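Local coordinates for protein Myo-inositol dehydrogenase (Corynebacterium glutamicum, PDB 3EUW) that probably catalyses the NAD+-dependent oxidation of myo-inositol at its 2-position, as a tetrameric oxidoreductase of the Gfo/Idh/MocA family, at residues 6-11 and 58-63; 40-45 and 51-56; 71-74 and 80-83; 91-96 and 287-292. All coordinates share one frame; numbering follows the deposited sequence.

From the N terminus, contact 1 opens on the first strand of the Rossmann domain and closes 47 residues later at 58-63. Nested inside that loop is contact 2, a short closure between helix 39-47 and the edge strand 52-54. Contact 3 follows in series, joining the end of strand 68-71 to helix 78-87, and contact 4 opens next, on strand 92-94. It closes only at helix 283-299, after the chain has run through the second domain and come back. No two of the contacts cross. Contacts 1 and 2 share the packing of Val-60 on Val-54; contacts 1 and 3 meet through Phe-10, and 3 and 4 through backbone hydrogen bonds of Ile-71 with Leu-93 and Glu-95.

Contact 1: 6-11 and 58-63; sequences RIALFG and DEVFAR
Strand 6-10 runs past the short, weakly bonded helical turn around 58-60, the backbones coming nearest at Ala-8 and Val-60, whose CA atoms lie 7.2 Å apart, and no hydrogen bond spans the gap. Side chains of Ala-8, Phe-10, Val-60 and Phe-61 fill it. Val-60 is the central piece. With chi1 at 169°, its CG1 stands anti to the backbone N; Phe-10 CZ sits against Val-60 CB and both methyls, closest to CG2 at 3.6 Å, while CG1 also meets Ala-8 CB at 3.9 Å. The small Ala-8 lets the valine approach the strand, and the long Phe-10 reaches toward segment 58-63 from two residues further on, on the same side of the sheet. This packing covers one face of the parallel sheet of the Rossmann fold, in which strand 5-10 is a central strand. Gly-11, just past the strand, has backbone angles that call for glycine, and its place is consistent with its being the first glycine of a GxGxxG dinucleotide-binding turn. Phe-61 adds a second ring at the far end of Phe-10, its CE2 lying 4.1 Å from Phe-10 CZ, and it also packs on Ile-69 and on Arg-84 and Ala-85 of helix 78-87. A type I turn then reverses the chain, closed by a hydrogen bond of 3.0 Å from Arg-63 N to Val-60 O. Arg-63 NH2 ends 5.4 Å from Arg-6 NE, a like-charged pair that would be eased by acids nearby: Arg-63 forms salt bridges with Glu-52 and Asp-65.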
loop_
_atom_site.group_PDB
_atom_site.type_symbol
_atom_site.label_atom_id
_atom_site.label_comp_id
_atom_site.label_asym_id
_atom_site.label_seq_id
_atom_site.Cartn_x
_atom_site.Cartn_y
_atom_site.Cartn_z
ATOM N N ARG A 6 17.991 4.160 40.459
ATOM C CA ARG A 6 19.079 5.076 40.120
ATOM C C ARG A 6 19.967 4.531 39.008
ATOM O O ARG A 6 20.537 3.447 39.131
ATOM C CB ARG A 6 19.941 5.341 41.356
ATOM C CG ARG A 6 19.199 5.906 42.552
ATOM C CD ARG A 6 18.830 7.334 42.310
ATOM N NE ARG A 6 18.951 8.147 43.517
ATOM C CZ ARG A 6 18.026 8.240 44.466
ATOM N NH1 ARG A 6 16.885 7.564 44.366
ATOM N NH2 ARG A 6 18.244 9.025 45.515
ATOM N N ILE A 7 20.118 5.309 37.944
ATOM C CA ILE A 7 20.914 4.881 36.801
ATOM C C ILE A 7 22.142 5.731 36.499
ATOM O O ILE A 7 22.083 6.959 36.516
ATOM C CB ILE A 7 20.057 4.863 35.510
ATOM C CG1 ILE A 7 18.772 4.061 35.733
ATOM C CG2 ILE A 7 20.872 4.291 34.356
ATOM C CD1 ILE A 7 19.004 2.613 36.090
ATOM N N ALA A 8 23.255 5.068 36.208
ATOM C CA ALA A 8 24.481 5.764 35.833
ATOM C C ALA A 8 24.657 5.551 34.320
ATOM O O ALA A 8 24.532 4.427 33.832
ATOM C CB ALA A 8 25.661 5.191 36.586
ATOM N N LEU A 9 24.943 6.626 33.588
ATOM C CA LEU A 9 25.116 6.553 32.141
ATOM C C LEU A 9 26.537 6.843 31.668
ATOM O O LEU A 9 27.151 7.826 32.093
ATOM C CB LEU A 9 24.160 7.532 31.453
ATOM C CG LEU A 9 24.387 7.775 29.952
ATOM C CD1 LEU A 9 24.049 6.504 29.176
ATOM C CD2 LEU A 9 23.529 8.950 29.470
ATOM N N PHE A 10 27.053 5.983 30.789
ATOM C CA PHE A 10 28.388 6.156 30.227
ATOM C C PHE A 10 28.284 6.567 28.759
ATOM O O PHE A 10 27.693 5.853 27.944
ATOM C CB PHE A 10 29.193 4.861 30.342
ATOM C CG PHE A 10 29.776 4.638 31.699
ATOM C CD1 PHE A 10 30.936 5.288 32.077
ATOM C CD2 PHE A 10 29.139 3.811 32.620
ATOM C CE1 PHE A 10 31.465 5.125 33.350
ATOM C CE2 PHE A 10 29.659 3.641 33.903
ATOM C CZ PHE A 10 30.823 4.301 34.267
ATOM N N GLY A 11 28.859 7.721 28.432
ATOM C CA GLY A 11 28.820 8.219 27.071
ATOM C C GLY A 11 27.831 9.363 26.944
ATOM O O GLY A 11 26.660 9.222 27.288
ATOM N N ASP A 58 35.813 5.914 37.516
ATOM C CA ASP A 58 36.176 5.837 38.933
ATOM C C ASP A 58 35.223 6.710 39.743
ATOM O O ASP A 58 34.784 6.325 40.822
ATOM C CB ASP A 58 37.607 6.334 39.152
ATOM C CG ASP A 58 38.635 5.226 39.055
ATOM O OD1 ASP A 58 38.283 4.106 38.626
ATOM O OD2 ASP A 58 39.806 5.481 39.407
ATOM N N GLU A 59 34.914 7.890 39.213
ATOM C CA GLU A 59 34.013 8.821 39.878
ATOM C C GLU A 59 32.587 8.280 39.918
ATOM O O GLU A 59 31.821 8.623 40.810
ATOM C CB GLU A 59 34.047 10.177 39.176
ATOM C CG GLU A 59 35.438 10.796 39.159
ATOM C CD GLU A 59 35.525 12.028 38.281
ATOM O OE1 GLU A 59 34.934 13.069 38.644
ATOM O OE2 GLU A 59 36.180 11.951 37.221
ATOM N N VAL A 60 32.235 7.440 38.947
ATOM C CA VAL A 60 30.909 6.836 38.915
ATOM C C VAL A 60 30.825 5.775 40.008
ATOM O O VAL A 60 29.964 5.820 40.880
ATOM C CB VAL A 60 30.632 6.126 37.566
ATOM C CG1 VAL A 60 29.367 5.287 37.674
ATOM C CG2 VAL A 60 30.500 7.145 36.453
ATOM N N PHE A 61 31.737 4.814 39.940
ATOM C CA PHE A 61 31.781 3.715 40.887
ATOM C C PHE A 61 32.161 4.126 42.309
ATOM O O PHE A 61 32.248 3.286 43.208
ATOM C CB PHE A 61 32.717 2.633 40.355
ATOM C CG PHE A 61 32.184 1.938 39.138
ATOM C CD1 PHE A 61 31.016 1.185 39.211
ATOM C CD2 PHE A 61 32.822 2.062 37.910
ATOM C CE1 PHE A 61 30.485 0.567 38.075
ATOM C CE2 PHE A 61 32.298 1.448 36.772
ATOM C CZ PHE A 61 31.125 0.700 36.857
ATOM N N ALA A 62 32.391 5.419 42.503
ATOM C CA ALA A 62 32.706 5.924 43.823
ATOM C C ALA A 62 31.380 6.016 44.568
ATOM O O ALA A 62 31.360 6.017 45.795
ATOM C CB ALA A 62 33.363 7.306 43.733
ATOM N N ARG A 63 30.277 6.080 43.819
ATOM C CA ARG A 63 28.941 6.171 44.416
ATOM C C ARG A 63 28.537 4.809 44.957
ATOM O O ARG A 63 29.131 3.792 44.593
ATOM C CB ARG A 63 27.895 6.621 43.381
ATOM C CG ARG A 63 28.189 7.951 42.693
ATOM C CD ARG A 63 27.115 8.286 41.649
ATOM N NE ARG A 63 25.801 8.512 42.247
ATOM C CZ ARG A 63 25.315 9.706 42.569
ATOM N NH1 ARG A 63 26.036 10.797 42.346
ATOM N NH2 ARG A 63 24.116 9.815 43.126
#

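Contact 2: 40-45 and 51-56; sequences EGAQRL and AEAVAS
Ala-53 meets Ala-42 and Gln-43 where strand 52-54 runs back along helix 40-45, their axes 7.2 Å apart and at 170°, nearly antiparallel. Along the strand, Glu-52 comes first and points away from the helix; its OE2 forms a salt bridge with Arg-63, suiting an exposed edge. Ala-53 turns the other way. Its CB presses onto the helix backbone between the two residues, 3.5 Å from Gln-43 CA and 3.7 Å from Ala-42 C, and lies 4.1 Å from Ala-42 CB. A methyl is small enough for this. In Gln-43, chi1 of -58° sets CG beside the backbone N, 3.8 Å from Ala-53 CB, and the extended chain (chi2 174°) carries the amide on past the methyl. Val-54 points away again, packing on Val-33, Ala-35 and Val-60; its O lies 4.2 Å from Ala-42 CB. Ser-56 then caps the next helix, OG accepting from the backbone N of Asp-58. The contact belongs to the beta-alpha-beta unit of strands 29-35 and 52-54 with helix 39-47 between them. With no hydrogen bond across it, the join rests on van der Waals contact of one methyl, Ala-53 CB, with the helix backbone, Ala-42 CB and Gln-43 CG.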
loop_
_atom_site.group_PDB
_atom_site.type_symbol
_atom_site.label_atom_id
_atom_site.label_comp_id
_atom_site.label_asym_id
_atom_site.label_seq_id
_atom_site.Cartn_x
_atom_site.Cartn_y
_atom_site.Cartn_z
ATOM N N GLU A 40 32.736 18.726 29.160
ATOM C CA GLU A 40 31.723 19.712 28.790
ATOM C C GLU A 40 30.494 19.032 28.199
ATOM O O GLU A 40 29.357 19.431 28.475
ATOM C CB GLU A 40 32.278 20.725 27.782
ATOM C CG GLU A 40 33.447 21.548 28.294
ATOM C CD GLU A 40 34.780 20.997 27.835
ATOM O OE1 GLU A 40 35.002 20.943 26.607
ATOM O OE2 GLU A 40 35.603 20.619 28.696
ATOM N N GLY A 41 30.727 18.008 27.382
ATOM C CA GLY A 41 29.626 17.288 26.771
ATOM C C GLY A 41 28.745 16.640 27.821
ATOM O O GLY A 41 27.516 16.694 27.737
ATOM N N ALA A 42 29.382 16.034 28.818
ATOM C CA ALA A 42 28.668 15.371 29.899
ATOM C C ALA A 42 27.908 16.374 30.761
ATOM O O ALA A 42 26.748 16.149 31.109
ATOM C CB ALA A 42 29.644 14.582 30.756
ATOM N N GLN A 43 28.559 17.484 31.099
ATOM C CA GLN A 43 27.931 18.510 31.925
ATOM C C GLN A 43 26.694 19.057 31.227
ATOM O O GLN A 43 25.655 19.260 31.847
ATOM C CB GLN A 43 28.929 19.640 32.206
ATOM C CG GLN A 43 30.204 19.169 32.900
ATOM C CD GLN A 43 31.256 20.260 33.046
ATOM O OE1 GLN A 43 31.612 20.939 32.079
ATOM N NE2 GLN A 43 31.768 20.421 34.258
ATOM N N ARG A 44 26.814 19.270 29.924
ATOM C CA ARG A 44 25.725 19.797 29.111
ATOM C C ARG A 44 24.491 18.896 29.185
ATOM O O ARG A 44 23.371 19.364 29.395
ATOM C CB ARG A 44 26.188 19.907 27.659
ATOM C CG ARG A 44 25.381 20.860 26.801
ATOM C CD ARG A 44 25.782 22.301 27.067
ATOM N NE ARG A 44 27.233 22.487 27.001
ATOM C CZ ARG A 44 27.996 22.145 25.964
ATOM N NH1 ARG A 44 27.454 21.588 24.887
ATOM N NH2 ARG A 44 29.308 22.362 26.002
ATOM N N LEU A 45 24.705 17.599 29.002
ATOM C CA LEU A 45 23.613 16.636 29.036
ATOM C C LEU A 45 23.081 16.433 30.456
ATOM O O LEU A 45 21.878 16.298 30.664
ATOM C CB LEU A 45 24.081 15.302 28.452
ATOM C CG LEU A 45 23.032 14.192 28.331
ATOM C CD1 LEU A 45 21.888 14.664 27.445
ATOM C CD2 LEU A 45 23.675 12.937 27.754
ATOM N N ALA A 51 21.273 16.036 36.755
ATOM C CA ALA A 51 22.200 15.006 37.205
ATOM C C ALA A 51 23.621 15.537 37.250
ATOM O O ALA A 51 23.908 16.602 36.711
ATOM C CB ALA A 51 22.128 13.799 36.283
ATOM N N GLU A 52 24.505 14.788 37.901
ATOM C CA GLU A 52 25.905 15.171 38.004
ATOM C C GLU A 52 26.650 14.750 36.744
ATOM O O GLU A 52 26.170 13.921 35.973
ATOM C CB GLU A 52 26.563 14.505 39.215
ATOM C CG GLU A 52 26.210 15.118 40.563
ATOM C CD GLU A 52 26.977 14.469 41.709
ATOM O OE1 GLU A 52 28.229 14.485 41.674
ATOM O OE2 GLU A 52 26.328 13.942 42.641
ATOM N N ALA A 53 27.831 15.322 36.544
ATOM C CA ALA A 53 28.647 14.995 35.389
ATOM C C ALA A 53 30.082 14.787 35.839
ATOM O O ALA A 53 30.652 15.635 36.520
ATOM C CB ALA A 53 28.576 16.119 34.359
ATOM N N VAL A 54 30.650 13.644 35.474
ATOM C CA VAL A 54 32.032 13.329 35.820
ATOM C C VAL A 54 32.727 12.869 34.546
ATOM O O VAL A 54 32.071 12.521 33.562
ATOM C CB VAL A 54 32.115 12.208 36.873
ATOM C CG1 VAL A 54 31.336 12.612 38.120
ATOM C CG2 VAL A 54 31.579 10.900 36.293
ATOM N N ALA A 55 34.052 12.847 34.563
ATOM C CA ALA A 55 34.794 12.451 33.378
ATOM C C ALA A 55 35.333 11.033 33.430
ATOM O O ALA A 55 35.667 10.459 32.397
ATOM C CB ALA A 55 35.937 13.432 33.144
ATOM N N SER A 56 35.406 10.463 34.626
ATOM C CA SER A 56 35.947 9.118 34.794
ATOM C C SER A 56 35.011 8.083 35.400
ATOM O O SER A 56 34.128 8.409 36.190
ATOM C CB SER A 56 37.208 9.185 35.659
ATOM O OG SER A 56 37.553 7.899 36.147
#

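Contact 3: 71-74 and 80-83; sequences IGSP and DLIT
Ile-71 carries CG1 opposite its own carbonyl carbon (chi1 -58°) and the chain then runs straight on (chi2 177°), which drives CD1 into helix 80-83. There CD1 touches Leu-81 CB at 3.4 Å, tighter than usual for two carbons, and lies 3.9 Å from Ile-82 CG1, so the methyl rests in the angle between two consecutive helix residues. The other branch, CG2, lies 3.8 Å from Leu-81 CD1, and the two side chains cross obliquely. The two branches of Ile-71 thus touch Leu-81 at its CB and at its CD1. The same CD1 of Leu-81 also stands 3.4 Å from Ser-73 OG. That hydroxyl, held between the backbone N and the carbonyl carbon at chi1 50°, has its hydrogen bond with Thr-77 OG1, so the apolar methyl packs beside an oxygen already engaged. Gly-72, between Ile-71 and Ser-73, probably hydrogen-bonds through its N to Phe-10 O, while Leu-81 packs on the Phe-10 ring. Ile-82 packs on Cys-94. The arrangement is the strand-turn-helix corner of a Rossmann beta-alpha-beta unit, strand 68-71 to helix 78-87 to strand 92-94, at the C-terminal edge of the sheet, where such folds bind the dinucleotide.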
loop_
_atom_site.group_PDB
_atom_site.type_symbol
_atom_site.label_atom_id
_atom_site.label_comp_id
_atom_site.label_asym_id
_atom_site.label_seq_id
_atom_site.Cartn_x
_atom_site.Cartn_y
_atom_site.Cartn_z
ATOM N N ILE A 71 25.663 1.489 29.119
ATOM C CA ILE A 71 26.935 1.742 28.457
ATOM C C ILE A 71 26.775 2.194 27.007
ATOM O O ILE A 71 26.600 1.375 26.099
ATOM C CB ILE A 71 27.825 0.486 28.514
ATOM C CG1 ILE A 71 28.040 0.081 29.973
ATOM C CG2 ILE A 71 29.164 0.753 27.837
ATOM C CD1 ILE A 71 28.845 -1.189 30.147
ATOM N N GLY A 72 26.831 3.507 26.806
ATOM C CA GLY A 72 26.699 4.070 25.477
ATOM C C GLY A 72 27.979 4.731 24.998
ATOM O O GLY A 72 27.949 5.605 24.135
ATOM N N SER A 73 29.102 4.317 25.573
ATOM C CA SER A 73 30.406 4.854 25.221
ATOM C C SER A 73 31.023 3.961 24.139
ATOM O O SER A 73 30.445 2.938 23.785
ATOM C CB SER A 73 31.292 4.899 26.472
ATOM O OG SER A 73 31.287 3.653 27.145
ATOM N N PRO A 74 32.204 4.332 23.608
ATOM C CA PRO A 74 32.856 3.535 22.562
ATOM C C PRO A 74 33.081 2.062 22.881
ATOM O O PRO A 74 33.280 1.675 24.029
ATOM C CB PRO A 74 34.166 4.280 22.322
ATOM C CG PRO A 74 33.788 5.712 22.617
ATOM C CD PRO A 74 32.974 5.561 23.880
ATOM N N ASP A 80 35.606 -3.300 29.802
ATOM C CA ASP A 80 36.012 -2.692 31.060
ATOM C C ASP A 80 34.810 -2.326 31.923
ATOM O O ASP A 80 34.721 -2.742 33.078
ATOM C CB ASP A 80 36.858 -1.444 30.796
ATOM C CG ASP A 80 37.271 -0.731 32.080
ATOM O OD1 ASP A 80 37.864 -1.383 32.965
ATOM O OD2 ASP A 80 37.003 0.486 32.201
ATOM N N LEU A 81 33.883 -1.553 31.356
ATOM C CA LEU A 81 32.696 -1.127 32.090
ATOM C C LEU A 81 31.801 -2.302 32.510
ATOM O O LEU A 81 31.258 -2.313 33.618
ATOM C CB LEU A 81 31.906 -0.118 31.256
ATOM C CG LEU A 81 32.639 1.217 31.075
ATOM C CD1 LEU A 81 31.887 2.109 30.101
ATOM C CD2 LEU A 81 32.772 1.905 32.425
ATOM N N ILE A 82 31.653 -3.288 31.635
ATOM C CA ILE A 82 30.842 -4.442 31.969
ATOM C C ILE A 82 31.421 -5.128 33.202
ATOM O O ILE A 82 30.702 -5.412 34.156
ATOM C CB ILE A 82 30.798 -5.456 30.801
ATOM C CG1 ILE A 82 29.873 -4.926 29.694
ATOM C CG2 ILE A 82 30.344 -6.830 31.308
ATOM C CD1 ILE A 82 29.832 -5.790 28.439
ATOM N N THR A 83 32.728 -5.378 33.170
ATOM C CA THR A 83 33.427 -6.042 34.260
ATOM C C THR A 83 33.296 -5.288 35.588
ATOM O O THR A 83 32.887 -5.865 36.591
ATOM C CB THR A 83 34.931 -6.216 33.924
ATOM O OG1 THR A 83 35.073 -6.998 32.729
ATOM C CG2 THR A 83 35.652 -6.916 35.060
#

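Contact 4: 91-96 and 287-292; sequences PALCEK and KAELAT
Leu-93 of Rossmann strand 92-94 and Glu-95 just along the chain, where the Glu-Lys-Pro sequence characteristic of the Gfo/Idh/MocA family begins, are met by helix 283-299, which returns to pack on them from far along the chain. Leu-93 is the strand's apolar contribution: it points at the helix, suiting a buried place beside Met-120. Glu-289 is stretched out (chi1 -174°, chi2 178°), so that its CG and carboxylate carbon come up to the end of Leu-93, a loose contact with Leu-93 CD1 4.4 Å from Glu-289 CD. That carboxylate faces another, with Glu-289 OE1 4.4 Å from Glu-95 OE2. A water sits between these oxygens, 2.6 Å from Glu-95 OE2 and 2.6 Å from Glu-289 OE1, and can donate to either. Glu-95 OE2 is also hydrogen-bonded to His-19 NE2, which ties this part of the chain to helix 14-25. Leu-290 packs on Asn-22 and Ile-23 of the same helix, Ile-23 being one of the residues around the sodium ion. Within helix 287-292, Thr-292 OG1 and Thr-292 N reach Ala-288 O from opposite faces of its carbonyl plane, each at 3.1 Å.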
loop_
_atom_site.group_PDB
_atom_site.type_symbol
_atom_site.label_atom_id
_atom_site.label_comp_id
_atom_site.label_asym_id
_atom_site.label_seq_id
_atom_site.Cartn_x
_atom_site.Cartn_y
_atom_site.Cartn_z
ATOM N N PRO A 91 23.836 -4.292 37.679
ATOM C CA PRO A 91 23.390 -4.717 36.349
ATOM C C PRO A 91 23.854 -3.707 35.299
ATOM O O PRO A 91 24.005 -2.519 35.592
ATOM C CB PRO A 91 21.868 -4.744 36.485
ATOM C CG PRO A 91 21.651 -5.010 37.948
ATOM C CD PRO A 91 22.688 -4.116 38.581
ATOM N N ALA A 92 24.078 -4.172 34.077
ATOM C CA ALA A 92 24.529 -3.278 33.022
ATOM C C ALA A 92 23.912 -3.568 31.660
ATOM O O ALA A 92 23.950 -4.703 31.177
ATOM C CB ALA A 92 26.040 -3.332 32.913
ATOM N N LEU A 93 23.341 -2.529 31.058
ATOM C CA LEU A 93 22.748 -2.609 29.731
ATOM C C LEU A 93 23.844 -2.044 28.835
ATOM O O LEU A 93 24.183 -0.860 28.930
ATOM C CB LEU A 93 21.480 -1.751 29.642
ATOM C CG LEU A 93 21.005 -1.427 28.218
ATOM C CD1 LEU A 93 20.726 -2.716 27.440
ATOM C CD2 LEU A 93 19.774 -0.541 28.290
ATOM N N CYS A 94 24.400 -2.890 27.977
ATOM C CA CYS A 94 25.496 -2.473 27.120
ATOM C C CYS A 94 25.198 -2.479 25.624
ATOM O O CYS A 94 24.661 -3.452 25.090
ATOM C CB CYS A 94 26.713 -3.367 27.398
ATOM S SG CYS A 94 28.227 -2.868 26.561
ATOM N N GLU A 95 25.550 -1.386 24.949
ATOM C CA GLU A 95 25.358 -1.305 23.504
ATOM C C GLU A 95 26.267 -2.350 22.903
ATOM O O GLU A 95 27.351 -2.604 23.422
ATOM C CB GLU A 95 25.780 0.055 22.953
ATOM C CG GLU A 95 24.790 1.171 23.175
ATOM C CD GLU A 95 23.483 0.917 22.476
ATOM O OE1 GLU A 95 23.523 0.544 21.285
ATOM O OE2 GLU A 95 22.419 1.097 23.111
ATOM N N LYS A 96 25.831 -2.957 21.809
ATOM C CA LYS A 96 26.633 -3.971 21.140
ATOM C C LYS A 96 27.920 -3.329 20.592
ATOM O O LYS A 96 27.949 -2.139 20.309
ATOM C CB LYS A 96 25.790 -4.601 20.014
ATOM C CG LYS A 96 26.374 -4.570 18.609
ATOM C CD LYS A 96 26.316 -3.210 17.941
ATOM C CE LYS A 96 26.825 -3.324 16.514
ATOM N NZ LYS A 96 27.312 -2.056 15.921
ATOM N N LYS A 287 13.010 2.884 23.984
ATOM C CA LYS A 287 12.223 3.086 25.188
ATOM C C LYS A 287 11.780 1.740 25.757
ATOM O O LYS A 287 11.810 1.524 26.976
ATOM C CB LYS A 287 11.004 3.964 24.878
ATOM C CG LYS A 287 11.353 5.432 24.632
ATOM C CD LYS A 287 10.135 6.271 24.224
ATOM C CE LYS A 287 10.472 7.762 24.182
ATOM N NZ LYS A 287 11.607 8.067 23.269
ATOM N N ALA A 288 11.379 0.830 24.870
ATOM C CA ALA A 288 10.926 -0.479 25.306
ATOM C C ALA A 288 12.107 -1.258 25.861
ATOM O O ALA A 288 11.970 -2.007 26.822
ATOM C CB ALA A 288 10.285 -1.229 24.150
ATOM N N GLU A 289 13.271 -1.073 25.253
ATOM C CA GLU A 289 14.462 -1.759 25.708
ATOM C C GLU A 289 14.809 -1.293 27.127
ATOM O O GLU A 289 15.160 -2.103 27.981
ATOM C CB GLU A 289 15.636 -1.474 24.774
ATOM C CG GLU A 289 16.904 -2.257 25.093
ATOM C CD GLU A 289 18.024 -1.966 24.107
ATOM O OE1 GLU A 289 18.534 -0.825 24.106
ATOM O OE2 GLU A 289 18.391 -2.868 23.326
ATOM N N LEU A 290 14.699 0.012 27.372
ATOM C CA LEU A 290 15.011 0.557 28.686
ATOM C C LEU A 290 14.052 0.002 29.747
ATOM O O LEU A 290 14.478 -0.386 30.832
ATOM C CB LEU A 290 14.937 2.084 28.655
ATOM C CG LEU A 290 15.478 2.817 29.886
ATOM C CD1 LEU A 290 16.953 2.478 30.092
ATOM C CD2 LEU A 290 15.301 4.298 29.698
ATOM N N ALA A 291 12.764 -0.041 29.417
ATOM C CA ALA A 291 11.751 -0.540 30.339
ATOM C C ALA A 291 12.049 -1.983 30.730
ATOM O O ALA A 291 11.906 -2.362 31.885
ATOM C CB ALA A 291 10.366 -0.448 29.701
ATOM N N THR A 292 12.459 -2.783 29.755
ATOM C CA THR A 292 12.783 -4.178 30.003
ATOM C C THR A 292 14.002 -4.285 30.909
ATOM O O THR A 292 14.122 -5.223 31.699
ATOM C CB THR A 292 13.027 -4.914 28.668
ATOM O OG1 THR A 292 11.801 -4.922 27.935
ATOM C CG2 THR A 292 13.466 -6.348 28.883
HETATM O O HOH W 1 20.424 -0.386 22.439
#